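Long-range contact in envelope glycoprotein (PDB 5ZKX), which probably drives fusion of the viral and host membranes as a gp64-like, class III fusion protein, captured here in its postfusion form: residues Asn43-Tyr48 against Asp80-Trp85. Numbering follows the deposited sequence.
Sequences NFIIGY and DELKTW
Leu82 meets Ile45 and Gly47 where the short helix 79-88 lies across one face of an antiparallel sheet, in a trimeric glycoprotein of the baculovirus gp64 family. Over the short segments, the helix runs at 108° to strand 44-48, with the axes 8.5 Å apart at their closest. Leu82 enters with CG anti to its backbone nitrogen (chi1 -173°), which directs CG toward the strand, and chi2 of 49° sets the two methyls against different parts of it. Its CD1 touches CG2 of Ile45 at 3.6 Å and lies equally close to the backbone N of Gly47; CD2 instead approaches the carbonyl O of Ile45, at 3.8 Å. The Ile45 and Leu82 side chains pass alongside each other in opposite senses, and Ile45 offers its CG2 branch rather than the longer CG1 arm. Gly47 has no side chain, and CD1 of Leu82 rests directly on its backbone. Ile46, on the other face of the strand, packs on Phe426 and Val427 of helix 422-437, so at this point the strand lies between helices 79-88 and 422-437. No hydrogen bond joins the two segments, but Glu81 is salt-bridged to Arg49, the next residue of the same strand, and Lys83 to Glu180. The Trp85 indole turns its edge to the strand, with CZ3 3.7 Å from the carbonyl O of Tyr48, which lies near the ring plane.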
loop_
_atom_site.group_PDB
_atom_site.type_symbol
_atom_site.label_atom_id
_atom_site.label_comp_id
_atom_site.label_asym_id
_atom_site.label_seq_id
_atom_site.Cartn_x
_atom_site.Cartn_y
_atom_site.Cartn_z
ATOM N N ASN A 43 -22.440 -7.517 -13.806
ATOM C CA ASN A 43 -22.318 -8.357 -14.990
ATOM C C ASN A 43 -21.867 -9.771 -14.656
ATOM O O ASN A 43 -21.619 -10.563 -15.571
ATOM C CB ASN A 43 -21.338 -7.722 -15.978
ATOM C CG ASN A 43 -20.056 -7.257 -15.305
ATOM O OD1 ASN A 43 -19.672 -7.768 -14.252
ATOM N ND2 ASN A 43 -19.392 -6.281 -15.908
ATOM N N PHE A 44 -21.753 -10.106 -13.375
ATOM C CA PHE A 44 -21.200 -11.377 -12.932
ATOM C C PHE A 44 -22.133 -11.992 -11.901
ATOM O O PHE A 44 -22.495 -11.336 -10.918
ATOM C CB PHE A 44 -19.805 -11.179 -12.332
ATOM C CG PHE A 44 -18.981 -12.429 -12.275
ATOM C CD1 PHE A 44 -18.925 -13.289 -13.354
ATOM C CD2 PHE A 44 -18.239 -12.731 -11.148
ATOM C CE1 PHE A 44 -18.159 -14.432 -13.305
ATOM C CE2 PHE A 44 -17.471 -13.875 -11.097
ATOM C CZ PHE A 44 -17.431 -14.725 -12.177
ATOM N N ILE A 45 -22.519 -13.245 -12.127
ATOM C CA ILE A 45 -23.376 -13.985 -11.209
ATOM C C ILE A 45 -22.625 -15.221 -10.745
ATOM O O ILE A 45 -22.061 -15.958 -11.563
ATOM C CB ILE A 45 -24.717 -14.370 -11.858
ATOM C CG1 ILE A 45 -25.345 -13.159 -12.552
ATOM C CG2 ILE A 45 -25.671 -14.918 -10.807
ATOM C CD1 ILE A 45 -26.743 -13.414 -13.071
ATOM N N ILE A 46 -22.604 -15.438 -9.434
ATOM C CA ILE A 46 -21.975 -16.605 -8.831
ATOM C C ILE A 46 -23.030 -17.337 -8.019
ATOM O O ILE A 46 -23.718 -16.725 -7.193
ATOM C CB ILE A 46 -20.776 -16.224 -7.943
ATOM C CG1 ILE A 46 -19.791 -15.351 -8.717
ATOM C CG2 ILE A 46 -20.077 -17.474 -7.432
ATOM C CD1 ILE A 46 -18.541 -15.027 -7.936
ATOM N N GLY A 47 -23.160 -18.629 -8.260
ATOM C CA GLY A 47 -24.097 -19.452 -7.515
ATOM C C GLY A 47 -23.469 -20.769 -7.127
ATOM O O GLY A 47 -22.783 -21.405 -7.927
ATOM N N TYR A 48 -23.697 -21.170 -5.883
ATOM C CA TYR A 48 -23.234 -22.461 -5.407
ATOM C C TYR A 48 -24.410 -23.267 -4.877
ATOM O O TYR A 48 -25.442 -22.718 -4.487
ATOM C CB TYR A 48 -22.152 -22.315 -4.327
ATOM C CG TYR A 48 -22.617 -21.748 -3.007
ATOM C CD1 TYR A 48 -23.060 -22.580 -1.988
ATOM C CD2 TYR A 48 -22.581 -20.383 -2.767
ATOM C CE1 TYR A 48 -23.473 -22.066 -0.778
ATOM C CE2 TYR A 48 -22.990 -19.860 -1.555
ATOM C CZ TYR A 48 -23.435 -20.706 -0.565
ATOM O OH TYR A 48 -23.842 -20.194 0.643
ATOM N N ASP A 80 -29.042 -21.668 -17.215
ATOM C CA ASP A 80 -30.362 -21.059 -17.071
ATOM C C ASP A 80 -30.801 -21.005 -15.616
ATOM O O ASP A 80 -31.482 -20.057 -15.210
ATOM C CB ASP A 80 -31.386 -21.822 -17.907
ATOM C CG ASP A 80 -30.890 -22.105 -19.315
ATOM O OD1 ASP A 80 -30.165 -21.254 -19.877
ATOM O OD2 ASP A 80 -31.222 -23.179 -19.860
ATOM N N GLU A 81 -30.427 -22.010 -14.821
ATOM C CA GLU A 81 -30.707 -21.973 -13.390
ATOM C C GLU A 81 -30.034 -20.775 -12.738
ATOM O O GLU A 81 -30.669 -20.010 -12.004
ATOM C CB GLU A 81 -30.233 -23.268 -12.734
ATOM C CG GLU A 81 -31.329 -24.272 -12.452
ATOM C CD GLU A 81 -30.820 -25.471 -11.684
ATOM O OE1 GLU A 81 -29.928 -26.179 -12.201
ATOM O OE2 GLU A 81 -31.305 -25.700 -10.558
ATOM N N LEU A 82 -28.737 -20.600 -12.995
ATOM C CA LEU A 82 -28.010 -19.478 -12.414
ATOM C C LEU A 82 -28.573 -18.142 -12.881
ATOM O O LEU A 82 -28.566 -17.167 -12.122
ATOM C CB LEU A 82 -26.529 -19.594 -12.765
ATOM C CG LEU A 82 -25.582 -18.602 -12.101
ATOM C CD1 LEU A 82 -25.840 -18.558 -10.606
ATOM C CD2 LEU A 82 -24.146 -18.986 -12.402
ATOM N N LYS A 83 -29.075 -18.081 -14.116
ATOM C CA LYS A 83 -29.673 -16.847 -14.619
ATOM C C LYS A 83 -30.923 -16.479 -13.833
ATOM O O LYS A 83 -31.112 -15.317 -13.454
ATOM C CB LYS A 83 -30.003 -16.992 -16.105
ATOM C CG LYS A 83 -28.788 -17.004 -17.004
ATOM C CD LYS A 83 -29.145 -17.431 -18.415
ATOM C CE LYS A 83 -27.903 -17.498 -19.287
ATOM N NZ LYS A 83 -27.994 -16.563 -20.439
ATOM N N THR A 84 -31.804 -17.454 -13.594
ATOM C CA THR A 84 -33.008 -17.172 -12.823
ATOM C C THR A 84 -32.707 -16.996 -11.342
ATOM O O THR A 84 -33.480 -16.336 -10.641
ATOM C CB THR A 84 -34.053 -18.273 -13.031
ATOM O OG1 THR A 84 -35.337 -17.797 -12.607
ATOM C CG2 THR A 84 -33.710 -19.518 -12.242
ATOM N N TRP A 85 -31.601 -17.562 -10.854
ATOM C CA TRP A 85 -31.190 -17.306 -9.480
ATOM C C TRP A 85 -30.787 -15.850 -9.300
ATOM O O TRP A 85 -31.290 -15.162 -8.405
ATOM C CB TRP A 85 -30.033 -18.226 -9.089
ATOM C CG TRP A 85 -30.413 -19.654 -8.848
ATOM C CD1 TRP A 85 -31.578 -20.268 -9.200
ATOM C CD2 TRP A 85 -29.611 -20.651 -8.204
ATOM N NE1 TRP A 85 -31.551 -21.586 -8.816
ATOM C CE2 TRP A 85 -30.353 -21.846 -8.202
ATOM C CE3 TRP A 85 -28.337 -20.647 -7.628
ATOM C CZ2 TRP A 85 -29.866 -23.024 -7.644
ATOM C CZ3 TRP A 85 -27.856 -21.818 -7.076
ATOM C CH2 TRP A 85 -28.618 -22.990 -7.087
#